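Local coordinates for adhesion G-protein coupled receptor G6 (Danio rerio, PDB 6V55) that probably acts in cell adhesion and in receptor signalling linked to myelination, through a large, calcium-binding, multidomain extracellular region, at residues A[164-169]-A[173-178]; A[228-233]-A[280-285]; A[388-393]-A[397-402]; A[450-455]-A[481-486]; A[522-527]-A[538-543]. All blocks are in the same frame, centred on the assembly; numbering follows the deposited sequence.

Contact 1: residues A[164-169]-A[173-178]; sequences FTLSDA and SILAFE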
# COMPACT_ATOMS: atom_id res chain seq x y z
N PHE A 164 -6.47 2.08 48.52
CA PHE A 164 -6.80 3.40 47.95
C PHE A 164 -7.04 4.40 49.06
O PHE A 164 -7.28 4.03 50.22
CB PHE A 164 -7.99 3.37 46.97
CG PHE A 164 -9.30 2.88 47.55
CD1 PHE A 164 -10.23 3.77 48.10
CD2 PHE A 164 -9.65 1.53 47.46
CE1 PHE A 164 -11.43 3.32 48.60
CE2 PHE A 164 -10.87 1.07 47.93
CZ PHE A 164 -11.75 1.95 48.53
N THR A 165 -6.98 5.69 48.70
CA THR A 165 -7.15 6.78 49.66
C THR A 165 -7.92 7.94 49.03
O THR A 165 -7.48 8.52 48.03
CB THR A 165 -5.80 7.27 50.19
OG1 THR A 165 -5.15 6.20 50.87
CG2 THR A 165 -6.00 8.44 51.17
N LEU A 166 -9.05 8.29 49.64
CA LEU A 166 -9.81 9.49 49.33
C LEU A 166 -9.59 10.51 50.45
O LEU A 166 -10.04 10.31 51.58
CB LEU A 166 -11.29 9.16 49.19
CG LEU A 166 -12.31 10.29 49.03
CD1 LEU A 166 -11.93 11.24 47.89
CD2 LEU A 166 -13.69 9.70 48.82
N SER A 167 -8.87 11.58 50.13
CA SER A 167 -8.65 12.70 51.04
C SER A 167 -9.50 13.87 50.59
O SER A 167 -9.71 14.06 49.39
CB SER A 167 -7.17 13.11 51.07
OG SER A 167 -6.31 11.98 50.94
N ASP A 168 -9.98 14.66 51.53
CA ASP A 168 -10.93 15.72 51.19
C ASP A 168 -10.19 16.94 50.64
O ASP A 168 -8.97 16.92 50.41
CB ASP A 168 -11.82 16.05 52.38
CG ASP A 168 -11.12 16.87 53.46
OD1 ASP A 168 -9.95 16.58 53.79
OD2 ASP A 168 -11.76 17.80 54.02
N ALA A 169 -10.93 18.04 50.43
CA ALA A 169 -10.37 19.27 49.88
C ALA A 169 -9.41 19.97 50.84
O ALA A 169 -8.61 20.80 50.40
CB ALA A 169 -11.50 20.22 49.47
N SER A 173 -7.74 12.34 55.32
CA SER A 173 -8.37 11.20 54.66
C SER A 173 -9.78 10.97 55.17
O SER A 173 -10.05 11.07 56.37
CB SER A 173 -7.53 9.93 54.86
OG SER A 173 -6.14 10.16 54.68
N ILE A 174 -10.70 10.67 54.25
CA ILE A 174 -12.09 10.41 54.61
C ILE A 174 -12.58 9.04 54.16
O ILE A 174 -13.59 8.55 54.68
CB ILE A 174 -13.04 11.50 54.07
CG1 ILE A 174 -12.96 11.61 52.54
CG2 ILE A 174 -12.76 12.83 54.74
CD1 ILE A 174 -13.97 12.58 51.94
N LEU A 175 -11.93 8.40 53.19
CA LEU A 175 -12.22 7.03 52.82
C LEU A 175 -10.89 6.38 52.48
O LEU A 175 -10.09 6.99 51.76
CB LEU A 175 -13.19 6.92 51.64
CG LEU A 175 -13.49 5.47 51.23
CD1 LEU A 175 -14.28 4.76 52.33
CD2 LEU A 175 -14.19 5.36 49.89
N ALA A 176 -10.64 5.19 53.01
CA ALA A 176 -9.42 4.45 52.73
C ALA A 176 -9.65 2.96 52.94
O ALA A 176 -10.30 2.56 53.91
CB ALA A 176 -8.27 4.93 53.62
N PHE A 177 -9.09 2.14 52.05
CA PHE A 177 -9.07 0.70 52.25
C PHE A 177 -7.63 0.29 52.49
O PHE A 177 -6.79 0.36 51.59
CB PHE A 177 -9.63 -0.05 51.05
CG PHE A 177 -9.72 -1.54 51.25
CD1 PHE A 177 -10.20 -2.07 52.45
CD2 PHE A 177 -9.36 -2.41 50.23
CE1 PHE A 177 -10.30 -3.44 52.63
CE2 PHE A 177 -9.46 -3.79 50.40
CZ PHE A 177 -9.93 -4.30 51.60
N GLU A 178 -7.34 -0.14 53.71
CA GLU A 178 -5.97 -0.43 54.08
C GLU A 178 -5.97 -1.60 55.04
O GLU A 178 -6.88 -1.75 55.86
CB GLU A 178 -5.31 0.80 54.72
CG GLU A 178 -6.22 1.48 55.69
CD GLU A 178 -5.55 2.60 56.42
OE1 GLU A 178 -4.67 3.25 55.82
OE2 GLU A 178 -5.91 2.84 57.59
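Phe164 lies against Phe177 and Leu175 across an antiparallel hairpin in the pentraxin-like domain, and its side chain shows how one ring can join two strands. From CB the chain turns between the backbone N and the carbonyl carbon (chi1 59°), which swings the ring over the facing strand. Along one side, CD2 approaches Phe177 CB and CE2 comes nearer still, 3.5 Å from that same CB; CZ, at the tip, touches it at 3.9 Å. On the other side, CE1 meets Leu175 CD2 at 3.7 Å, with the methyl in the ring plane at the edge. Phe177 N sits over the middle of one ring face while its hydrogen bonds to Phe164 O. A leucine at Phe164 would probably leave Phe177 CB and the Leu175 methyl without a common partner and open a gap beside them.

Further along, Leu166 O takes two backbone donors, Ile174 N at 2.8 Å and Leu175 N at 3.1 Å. This is a classic beta bulge: Ile174 and Leu175 both face Leu166, and Ile174 CG1 packs 3.8 Å from Leu166 CG. The apolar face bearing Phe164, Leu166, Leu175 and Phe177 turns toward strand 145-154 of the second sheet, where Phe164 touches Val148 and Leu175 touches Phe146. On the reverse face Thr165 OG1 bonds Ala252 O and Gly255 N, and Ser173 OG bonds Gly255 O. The hairpin is thus chemically two-sided, hydrocarbon between the sheets and hydroxyls held by a backbone loop behind.

Contact 2: residues A[228-233]-A[280-285]; sequences GHYFSS and MLSSEL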
# COMPACT_ATOMS: atom_id res chain seq x y z
N GLY A 228 -16.61 -15.20 44.52
CA GLY A 228 -17.94 -15.66 44.14
C GLY A 228 -19.02 -15.49 45.19
O GLY A 228 -20.22 -15.56 44.85
N HIS A 229 -18.65 -15.26 46.45
CA HIS A 229 -19.58 -15.23 47.57
C HIS A 229 -19.79 -13.79 48.04
O HIS A 229 -18.87 -12.97 48.04
CB HIS A 229 -19.05 -16.08 48.72
CG HIS A 229 -18.59 -17.44 48.31
ND1 HIS A 229 -17.33 -17.92 48.61
CD2 HIS A 229 -19.22 -18.43 47.63
CE1 HIS A 229 -17.21 -19.15 48.13
NE2 HIS A 229 -18.34 -19.48 47.54
N TYR A 230 -21.01 -13.50 48.44
CA TYR A 230 -21.37 -12.18 48.94
C TYR A 230 -21.47 -12.22 50.46
O TYR A 230 -22.05 -13.14 51.03
CB TYR A 230 -22.68 -11.71 48.32
CG TYR A 230 -23.22 -10.41 48.88
CD1 TYR A 230 -22.60 -9.19 48.58
CD2 TYR A 230 -24.33 -10.40 49.71
CE1 TYR A 230 -23.11 -7.99 49.10
CE2 TYR A 230 -24.84 -9.22 50.22
CZ TYR A 230 -24.23 -8.02 49.92
OH TYR A 230 -24.77 -6.87 50.46
N PHE A 231 -20.91 -11.20 51.09
CA PHE A 231 -20.88 -11.09 52.53
C PHE A 231 -21.43 -9.74 52.95
O PHE A 231 -21.41 -8.78 52.18
CB PHE A 231 -19.48 -11.25 53.04
CG PHE A 231 -18.87 -12.56 52.69
CD1 PHE A 231 -17.96 -12.66 51.63
CD2 PHE A 231 -19.20 -13.70 53.40
CE1 PHE A 231 -17.39 -13.88 51.30
CE2 PHE A 231 -18.63 -14.93 53.07
CZ PHE A 231 -17.73 -15.02 52.03
N SER A 232 -21.91 -9.68 54.19
CA SER A 232 -22.50 -8.47 54.72
C SER A 232 -22.09 -8.31 56.18
O SER A 232 -21.90 -9.29 56.89
CB SER A 232 -24.01 -8.51 54.59
OG SER A 232 -24.37 -8.08 53.30
N SER A 233 -21.95 -7.06 56.60
CA SER A 233 -21.59 -6.74 57.97
C SER A 233 -22.12 -5.34 58.24
O SER A 233 -22.23 -4.53 57.32
CB SER A 233 -20.07 -6.85 58.19
OG SER A 233 -19.62 -5.92 59.14
N MET A 280 -24.37 -1.77 45.61
CA MET A 280 -25.01 -2.77 44.78
C MET A 280 -25.47 -3.96 45.60
O MET A 280 -24.79 -4.40 46.53
CB MET A 280 -24.04 -3.23 43.69
CG MET A 280 -23.68 -2.14 42.72
SD MET A 280 -23.12 -2.84 41.17
CE MET A 280 -21.67 -1.84 40.86
N LEU A 281 -26.63 -4.50 45.21
CA LEU A 281 -27.10 -5.78 45.74
C LEU A 281 -26.24 -6.92 45.20
O LEU A 281 -25.45 -6.77 44.26
CB LEU A 281 -28.56 -6.02 45.36
CG LEU A 281 -29.73 -5.19 45.93
CD1 LEU A 281 -29.50 -4.83 47.39
CD2 LEU A 281 -30.04 -3.95 45.06
N SER A 282 -26.42 -8.10 45.80
CA SER A 282 -25.67 -9.28 45.36
C SER A 282 -26.15 -9.77 43.99
O SER A 282 -25.34 -10.28 43.20
CB SER A 282 -25.77 -10.39 46.40
OG SER A 282 -25.49 -11.67 45.87
N SER A 283 -27.45 -9.61 43.72
CA SER A 283 -27.99 -9.82 42.38
C SER A 283 -27.38 -8.85 41.36
O SER A 283 -27.02 -9.26 40.25
CB SER A 283 -29.51 -9.66 42.45
OG SER A 283 -30.14 -9.93 41.21
N GLU A 284 -27.20 -7.58 41.75
CA GLU A 284 -26.54 -6.60 40.90
C GLU A 284 -25.04 -6.86 40.79
O GLU A 284 -24.42 -6.55 39.77
CB GLU A 284 -26.79 -5.19 41.43
CG GLU A 284 -26.55 -4.06 40.45
CD GLU A 284 -27.27 -2.79 40.86
OE1 GLU A 284 -28.19 -2.87 41.71
OE2 GLU A 284 -26.92 -1.71 40.34
N LEU A 285 -24.43 -7.43 41.83
CA LEU A 285 -23.01 -7.72 41.78
C LEU A 285 -22.68 -8.97 40.96
O LEU A 285 -21.50 -9.20 40.65
CB LEU A 285 -22.44 -7.85 43.21
CG LEU A 285 -22.06 -6.56 43.96
CD1 LEU A 285 -21.83 -6.80 45.42
CD2 LEU A 285 -20.84 -5.91 43.35
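The edge of a pentraxin-type beta sandwich is where Tyr230, on the outermost strand 229-234, meets Ser282 and Leu285 of the short helix 282-286. The contact is small, and the aromatic ring carries it. Ser282 CB rests over one face of the ring in a CH-pi contact: it lies 3.8 Å from the centroid of the Tyr230 ring, 24° off the normal, and so is displaced from the middle toward the rim. The displacement is toward the root of the side chain, since Ser282 CB is 3.6 Å from both Tyr230 CG and Tyr230 CD2. Ser282 OG, turned anti to its own backbone N (chi1 159°), reaches back past the ring to lie 3.7 Å from Tyr230 CB.

Farther along the helix, Leu285 brings CD1 obliquely to within 4.0 Å of Tyr230 CD1, and the two side chains meet at about a right angle. Leu285 N donates to Leu281 O at 2.7 Å, which puts Ser282 and Leu285 on the same opening turn of this short helix.

Leu285 also touches Tyr225 on strand 221-226, the next strand inward, while Phe231, adjacent to Tyr230, stacks on Phe198. The helix, reached soon after strand 268-276, therefore lies against the last two strands, 221-226 and 229-234, of the six-stranded sheet.

Contact 3: residues A[388-393]-A[397-402]; sequences QLITVL and TTTRQI. Unlike the reference sequence in segment 397-402: Ile402 (reference Thr).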
# COMPACT_ATOMS: atom_id res chain seq x y z
N GLN A 388 29.90 -29.34 10.40
CA GLN A 388 30.67 -28.27 9.76
C GLN A 388 32.11 -28.17 10.20
O GLN A 388 32.97 -27.89 9.38
CB GLN A 388 30.01 -26.93 10.01
CG GLN A 388 28.78 -26.72 9.24
CD GLN A 388 28.45 -25.27 9.18
OE1 GLN A 388 28.23 -24.72 8.10
NE2 GLN A 388 28.42 -24.61 10.34
N LEU A 389 32.38 -28.39 11.48
CA LEU A 389 33.66 -28.09 12.09
C LEU A 389 33.86 -29.12 13.17
O LEU A 389 32.92 -29.40 13.92
CB LEU A 389 33.65 -26.68 12.66
CG LEU A 389 34.74 -25.76 13.19
CD1 LEU A 389 35.11 -26.13 14.59
CD2 LEU A 389 35.95 -25.73 12.39
N ILE A 390 35.05 -29.72 13.24
CA ILE A 390 35.34 -30.66 14.31
C ILE A 390 36.76 -30.39 14.80
O ILE A 390 37.71 -30.37 14.01
CB ILE A 390 35.12 -32.14 13.91
CG1 ILE A 390 35.56 -33.10 15.01
CG2 ILE A 390 35.71 -32.52 12.56
CD1 ILE A 390 34.92 -34.48 14.85
N THR A 391 36.88 -30.07 16.07
CA THR A 391 38.14 -29.73 16.71
C THR A 391 38.28 -30.58 17.95
O THR A 391 37.37 -30.56 18.78
CB THR A 391 38.14 -28.25 17.15
OG1 THR A 391 37.79 -27.37 16.07
CG2 THR A 391 39.48 -27.88 17.58
N VAL A 392 39.43 -31.26 18.14
CA VAL A 392 39.63 -31.90 19.44
C VAL A 392 40.01 -30.85 20.47
O VAL A 392 40.44 -29.73 20.12
CB VAL A 392 40.72 -33.00 19.43
CG1 VAL A 392 40.38 -34.18 18.50
CG2 VAL A 392 42.09 -32.44 19.21
N LEU A 393 39.87 -31.19 21.75
CA LEU A 393 40.28 -30.31 22.83
C LEU A 393 41.48 -30.92 23.54
O LEU A 393 42.48 -31.27 22.89
CB LEU A 393 39.09 -30.05 23.75
CG LEU A 393 37.85 -29.62 22.94
CD1 LEU A 393 36.53 -29.60 23.71
CD2 LEU A 393 38.10 -28.30 22.18
N THR A 397 40.25 -37.74 22.52
CA THR A 397 38.98 -38.37 22.20
C THR A 397 37.79 -37.47 22.55
O THR A 397 36.63 -37.89 22.36
CB THR A 397 38.96 -39.74 22.92
OG1 THR A 397 37.67 -40.27 22.94
CG2 THR A 397 39.42 -39.60 24.37
N THR A 398 38.03 -36.20 22.93
CA THR A 398 36.97 -35.21 23.12
C THR A 398 37.04 -34.17 22.01
O THR A 398 38.03 -33.43 21.91
CB THR A 398 37.03 -34.53 24.48
OG1 THR A 398 36.71 -35.47 25.51
CG2 THR A 398 35.98 -33.40 24.52
N THR A 399 36.00 -34.14 21.18
CA THR A 399 35.83 -33.12 20.15
C THR A 399 34.71 -32.15 20.49
O THR A 399 33.69 -32.53 21.07
CB THR A 399 35.50 -33.71 18.79
OG1 THR A 399 34.39 -34.61 18.93
CG2 THR A 399 36.66 -34.45 18.29
N ARG A 400 34.91 -30.91 20.05
CA ARG A 400 33.86 -29.93 19.87
C ARG A 400 33.43 -29.97 18.42
O ARG A 400 34.27 -29.81 17.52
CB ARG A 400 34.34 -28.53 20.22
CG ARG A 400 33.25 -27.49 20.05
CD ARG A 400 33.74 -26.05 20.32
NE ARG A 400 34.79 -25.96 21.33
CZ ARG A 400 34.59 -26.01 22.66
NH1 ARG A 400 33.36 -26.16 23.15
NH2 ARG A 400 35.62 -25.91 23.49
N GLN A 401 32.15 -30.19 18.18
CA GLN A 401 31.62 -30.39 16.84
C GLN A 401 30.57 -29.32 16.57
O GLN A 401 29.77 -29.01 17.46
CB GLN A 401 31.01 -31.80 16.70
CG GLN A 401 32.00 -32.95 16.96
CD GLN A 401 31.36 -34.32 16.81
OE1 GLN A 401 30.28 -34.44 16.23
NE2 GLN A 401 32.02 -35.35 17.32
N ILE A 402 30.59 -28.72 15.38
CA ILE A 402 29.64 -27.68 15.01
C ILE A 402 28.79 -28.22 13.88
O ILE A 402 29.31 -28.63 12.84
CB ILE A 402 30.33 -26.36 14.63
CG1 ILE A 402 31.19 -25.88 15.79
CG2 ILE A 402 29.29 -25.31 14.33
CD1 ILE A 402 31.80 -24.51 15.63
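The guanidinium of Arg400 has Leu393 over one of its faces: Leu393 CD1 supplies the cover, and Leu393 CD2 lies 3.7 Å from Arg400 NH2, the two side chains meeting at about a right angle. At another position of the group, Arg400 NH1 makes a salt bridge with Asp439. A second flat group, the amide of Gln401, is fixed at both ends. Gln401 NE2 donates to Thr399 OG1 at 3.0 Å, with the hydroxyl close to the amide plane, and Gln401 OE1 bonds Tyr403 OH. Alongside that amide runs Ile390, whose CD1 is 3.9 Å from Gln401 NE2. Thr399 OG1 is also bonded to Thr356 OG1. With that hydroxyl between the backbone N and the carbonyl carbon (chi1 52°), Thr399 CG2 faces the other strand, 3.7 Å from Ile390 CG1 and equally near Val392 CG1.

Backbone bonds bind strands 388-392 and 399-402 of the SEA domain into an antiparallel hairpin. Thr391 and Arg400 form a hydrogen-bonded pair, with Arg400 N 2.8 Å from Thr391 O. Toward the far end, Gln388 and Leu389 both face Ile402 in a classic beta bulge; Gln388 N donates to Ile402 O at 2.6 Å, and the bond from Leu389 N to the same oxygen is weak. Ile402, where the reference sequence has threonine, lies side by side with Leu389, the two CD1 methyls 3.8 Å apart.

Methyl contacts thus line the outermost strand 380-392, while the polar ends of Arg400, Gln401 and Thr399 find partners in Asp439, in Thr399 and Tyr403, and in Thr356.

Contact 4: residues A[450-455]-A[481-486]; sequences QADEFP and ASRTCM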
# COMPACT_ATOMS: atom_id res chain seq x y z
N GLN A 450 13.54 -11.81 -1.05
CA GLN A 450 13.21 -10.40 -1.16
C GLN A 450 12.44 -10.13 -2.45
O GLN A 450 12.47 -10.93 -3.39
CB GLN A 450 14.48 -9.54 -1.13
CG GLN A 450 15.18 -9.55 0.22
CD GLN A 450 14.30 -9.03 1.36
OE1 GLN A 450 13.68 -9.81 2.07
NE2 GLN A 450 14.27 -7.71 1.54
N ALA A 451 11.71 -9.01 -2.45
CA ALA A 451 11.10 -8.50 -3.67
C ALA A 451 12.16 -8.19 -4.71
O ALA A 451 13.23 -7.67 -4.37
CB ALA A 451 10.28 -7.26 -3.37
N ASP A 452 11.88 -8.54 -5.97
CA ASP A 452 12.92 -8.67 -6.99
C ASP A 452 12.29 -8.65 -8.38
O ASP A 452 11.35 -9.40 -8.65
CB ASP A 452 13.69 -9.98 -6.78
CG ASP A 452 14.76 -10.20 -7.82
OD1 ASP A 452 15.66 -9.33 -7.91
OD2 ASP A 452 14.71 -11.23 -8.55
N GLU A 453 12.83 -7.81 -9.28
CA GLU A 453 12.32 -7.69 -10.65
C GLU A 453 13.23 -8.48 -11.60
O GLU A 453 14.34 -8.03 -11.92
CB GLU A 453 12.22 -6.23 -11.08
CG GLU A 453 11.78 -5.99 -12.54
CD GLU A 453 11.28 -4.56 -12.75
OE1 GLU A 453 10.75 -4.23 -13.85
OE2 GLU A 453 11.40 -3.76 -11.79
N PHE A 454 12.77 -9.67 -12.02
CA PHE A 454 13.49 -10.45 -13.02
C PHE A 454 12.50 -11.28 -13.84
O PHE A 454 11.69 -12.01 -13.26
CB PHE A 454 14.56 -11.36 -12.43
CG PHE A 454 15.27 -12.19 -13.47
CD1 PHE A 454 16.06 -11.57 -14.44
CD2 PHE A 454 15.09 -13.57 -13.53
CE1 PHE A 454 16.68 -12.31 -15.43
CE2 PHE A 454 15.72 -14.31 -14.50
CZ PHE A 454 16.51 -13.69 -15.46
N PRO A 455 12.46 -11.11 -15.19
CA PRO A 455 13.10 -10.04 -15.96
C PRO A 455 12.33 -8.72 -15.83
O PRO A 455 11.52 -8.59 -14.90
CB PRO A 455 13.05 -10.57 -17.39
CG PRO A 455 11.85 -11.41 -17.44
CD PRO A 455 11.73 -12.05 -16.07
N ALA A 481 2.76 -15.66 -15.21
CA ALA A 481 4.07 -16.23 -14.98
C ALA A 481 4.16 -16.60 -13.50
O ALA A 481 3.36 -16.13 -12.70
CB ALA A 481 5.19 -15.26 -15.34
N SER A 482 5.13 -17.44 -13.15
CA SER A 482 5.28 -17.86 -11.76
C SER A 482 6.75 -17.99 -11.38
O SER A 482 7.59 -18.24 -12.23
CB SER A 482 4.56 -19.19 -11.46
OG SER A 482 5.32 -20.27 -11.96
N ARG A 483 7.03 -17.79 -10.09
CA ARG A 483 8.37 -17.92 -9.50
C ARG A 483 8.23 -18.44 -8.08
O ARG A 483 7.33 -18.03 -7.34
CB ARG A 483 9.12 -16.58 -9.47
CG ARG A 483 10.62 -16.71 -9.60
CD ARG A 483 11.33 -15.37 -9.54
NE ARG A 483 12.77 -15.46 -9.79
CZ ARG A 483 13.63 -14.46 -9.59
NH1 ARG A 483 13.19 -13.29 -9.11
NH2 ARG A 483 14.92 -14.61 -9.85
N THR A 484 9.13 -19.35 -7.70
CA THR A 484 9.07 -20.01 -6.39
C THR A 484 10.28 -19.62 -5.55
O THR A 484 11.42 -19.63 -6.05
CB THR A 484 9.00 -21.53 -6.55
OG1 THR A 484 7.90 -21.86 -7.40
CG2 THR A 484 8.76 -22.22 -5.20
N CYS A 485 10.02 -19.23 -4.31
CA CYS A 485 11.04 -19.03 -3.28
C CYS A 485 11.41 -20.40 -2.70
O CYS A 485 10.66 -20.96 -1.90
CB CYS A 485 10.49 -18.10 -2.20
SG CYS A 485 11.66 -17.69 -0.89
N MET A 486 12.59 -20.93 -3.08
CA MET A 486 13.03 -22.28 -2.73
C MET A 486 14.00 -22.28 -1.55
O MET A 486 14.62 -21.27 -1.22
CB MET A 486 13.74 -22.94 -3.91
CG MET A 486 12.99 -22.87 -5.20
SD MET A 486 12.21 -24.42 -5.62
CE MET A 486 13.65 -25.45 -5.92
O HOH W 1 16.65 -12.49 -9.36
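Asp452 and Arg483 form a salt bridge of one short, straight bond: Arg483 NH1 is 2.6 Å from Asp452 OD2, and the N-H points at the oxygen at 172°. The acceptor uses its anti lone pair, and the oxygen lies in the guanidinium plane. A water closes the other path, donating to Asp452 OD2 at 2.5 Å and accepting from Arg483 NH2 at 2.8 Å, so that OD2 is gripped twice and both terminal nitrogens are tied to one oxygen. Over one face of the guanidinium comes Phe454, with its CD2 3.8 Å from Arg483 NH2 and its ring plane tilted 45° to the charged group.

These residues belong to a small disulfide-bonded module whose layout is consistent with the hormone-receptor domain of adhesion receptors. Cys485, two residues after Arg483 on the strand, is bonded to Cys449, just ahead of the segment that carries Asp452 and Phe454, and this covalent link holds the two segments near each other.

The arginine chain is extended from CG to NE, which lets it span from strand 480-488 to the short strand 452-453. An alanine in place of Arg483 would probably leave the carboxylate of Asp452 without its countercharge and take away the guanidinium that Phe454 CD2 lies over. In the second shell, Arg483 NE donates to Ala497 O, and Trp496 makes a cation-pi contact with the same group while also touching Asp452. Backbone hydrogen bonding pairs Asp452 with Trp460 and Arg483 with Gln469, which probably helps to place the two charged side chains.

Contact 5: residues A[522-527]-A[538-543]; sequences VQLADI and TQVVTK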
# COMPACT_ATOMS: atom_id res chain seq x y z
N VAL A 522 -5.86 -1.95 -26.92
CA VAL A 522 -6.11 -1.40 -25.59
C VAL A 522 -4.91 -1.63 -24.67
O VAL A 522 -4.46 -0.70 -23.98
CB VAL A 522 -7.42 -2.01 -25.02
CG1 VAL A 522 -7.46 -1.99 -23.55
CG2 VAL A 522 -8.62 -1.26 -25.53
N GLN A 523 -4.30 -2.83 -24.73
CA GLN A 523 -3.15 -3.11 -23.87
C GLN A 523 -1.92 -2.31 -24.26
O GLN A 523 -1.27 -1.72 -23.39
CB GLN A 523 -2.82 -4.61 -23.85
CG GLN A 523 -3.89 -5.59 -23.31
CD GLN A 523 -5.01 -4.96 -22.45
OE1 GLN A 523 -4.78 -4.40 -21.37
NE2 GLN A 523 -6.24 -5.07 -22.95
N LEU A 524 -1.63 -2.21 -25.57
CA LEU A 524 -0.52 -1.40 -26.05
C LEU A 524 -0.72 0.08 -25.76
O LEU A 524 0.26 0.78 -25.47
CB LEU A 524 -0.33 -1.61 -27.55
CG LEU A 524 -0.01 -2.99 -28.13
CD1 LEU A 524 0.21 -2.91 -29.63
CD2 LEU A 524 1.15 -3.70 -27.43
N ALA A 525 -1.97 0.57 -25.78
CA ALA A 525 -2.26 1.95 -25.41
C ALA A 525 -2.02 2.24 -23.93
O ALA A 525 -1.73 3.39 -23.57
CB ALA A 525 -3.71 2.30 -25.76
N ASP A 526 -2.11 1.21 -23.07
CA ASP A 526 -1.76 1.39 -21.67
C ASP A 526 -0.25 1.60 -21.47
O ASP A 526 0.13 2.56 -20.78
CB ASP A 526 -2.25 0.19 -20.86
CG ASP A 526 -2.94 0.59 -19.55
OD1 ASP A 526 -4.09 0.16 -19.34
OD2 ASP A 526 -2.32 1.33 -18.74
N ILE A 527 0.59 0.74 -22.08
CA ILE A 527 2.05 0.75 -21.86
C ILE A 527 2.69 2.04 -22.35
O ILE A 527 3.71 2.48 -21.80
CB ILE A 527 2.78 -0.41 -22.57
CG1 ILE A 527 2.03 -1.71 -22.55
CG2 ILE A 527 4.10 -0.67 -21.91
CD1 ILE A 527 2.54 -2.59 -23.69
N THR A 538 9.50 0.71 -30.82
CA THR A 538 9.39 0.23 -32.20
C THR A 538 8.69 -1.13 -32.27
O THR A 538 8.13 -1.47 -33.32
CB THR A 538 10.77 0.18 -32.92
OG1 THR A 538 11.47 -1.03 -32.63
CG2 THR A 538 11.65 1.39 -32.56
N GLN A 539 8.65 -1.89 -31.17
CA GLN A 539 7.85 -3.11 -31.18
C GLN A 539 6.37 -2.83 -31.02
O GLN A 539 5.55 -3.61 -31.52
CB GLN A 539 8.30 -4.05 -30.07
CG GLN A 539 9.67 -4.54 -30.28
CD GLN A 539 10.22 -5.11 -29.02
OE1 GLN A 539 9.47 -5.65 -28.20
NE2 GLN A 539 11.52 -4.97 -28.83
N VAL A 540 6.01 -1.76 -30.32
CA VAL A 540 4.60 -1.41 -30.24
C VAL A 540 4.12 -0.88 -31.59
O VAL A 540 3.04 -1.23 -32.07
CB VAL A 540 4.37 -0.43 -29.07
CG1 VAL A 540 2.99 0.08 -29.06
CG2 VAL A 540 4.61 -1.13 -27.73
N VAL A 541 4.97 -0.12 -32.28
CA VAL A 541 4.54 0.50 -33.53
C VAL A 541 4.56 -0.51 -34.69
O VAL A 541 3.76 -0.41 -35.63
CB VAL A 541 5.42 1.76 -33.73
CG1 VAL A 541 5.37 2.32 -35.10
CG2 VAL A 541 4.94 2.85 -32.77
N THR A 542 5.36 -1.58 -34.58
CA THR A 542 5.24 -2.66 -35.56
C THR A 542 3.95 -3.46 -35.39
O THR A 542 3.23 -3.69 -36.38
CB THR A 542 6.47 -3.56 -35.50
OG1 THR A 542 7.61 -2.80 -35.94
CG2 THR A 542 6.32 -4.77 -36.40
N LYS A 543 3.59 -3.79 -34.13
CA LYS A 543 2.33 -4.49 -33.85
C LYS A 543 1.09 -3.65 -34.20
O LYS A 543 0.10 -4.21 -34.70
CB LYS A 543 2.28 -4.89 -32.38
CG LYS A 543 1.14 -5.86 -32.05
CD LYS A 543 1.19 -7.10 -32.94
CE LYS A 543 2.33 -8.02 -32.49
NZ LYS A 543 2.60 -9.17 -33.40
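Leu524 packs against Val540 and Lys543 where helix 517-527 meets helix 534-550, and the close part of this contact is entirely hydrocarbon. Leu524 CB faces Val540 CG1 at 4.0 Å. The same valine methyl also lies 4.1 Å from Leu524 CD1, which places it along the flank of the leucine. Leu524 CD1 then reaches the next turn of the partner helix, 3.9 Å from Lys543 CG and 4.0 Å from Lys543 CB. Leu524 therefore bridges two positions one turn apart, with the CA atoms of Leu524 and Val540 at 6.6 Å.

Away from this point the fit slackens. Ile527 points toward the second helix, yet Ile527 CD1 stays 4.8 Å from Val540 CG2. Lys543 lends just the base of its chain: bends at chi2 and chi3 (55° and 74°) carry the ammonium off to Ile510 O, Thr508 O and a salt bridge with Glu546. Thr542, on the solvent side of its helix, turns its hydroxyl inward along its own backbone, with Thr542 OG1 donating to Thr538 O.

Helix 555-568 closes the apolar side, since Ile564 touches both Leu524 and Val540, and Val541 packs on helix 573-593. The bundle is consistent with the helical part of the GAIN domain of adhesion receptors. On the first helix Asp526 bonds Val101 N of the CUB domain's calcium site, so one face of helix 517-527 packs in the bundle while Asp526 reaches the loop of that site.

In the fold
Contacts 1 and 2 share the pentraxin-like domain, with centres 23 Å apart and nearest atoms about 12 Å apart: one stitches the hairpin of strands 161-167 and 173-180 in the five-stranded sheet, the other tacks a helix onto a sheet edge. Contact 3 stands in the SEA domain, its centre 69 Å from those of contacts 1 and 2, but its nearest atoms come within about 17 Å of contact 4. Contacts 4 and 5 have centres 25 Å apart and nearest atoms about 11 Å apart. Contact 5 has a direct link to the calcium site, through Asp526 to Val101. Bound sugars lie near some contacts: Ser482 touches one, and the side chains of Gln388 and Arg483 are each about 9 Å from one.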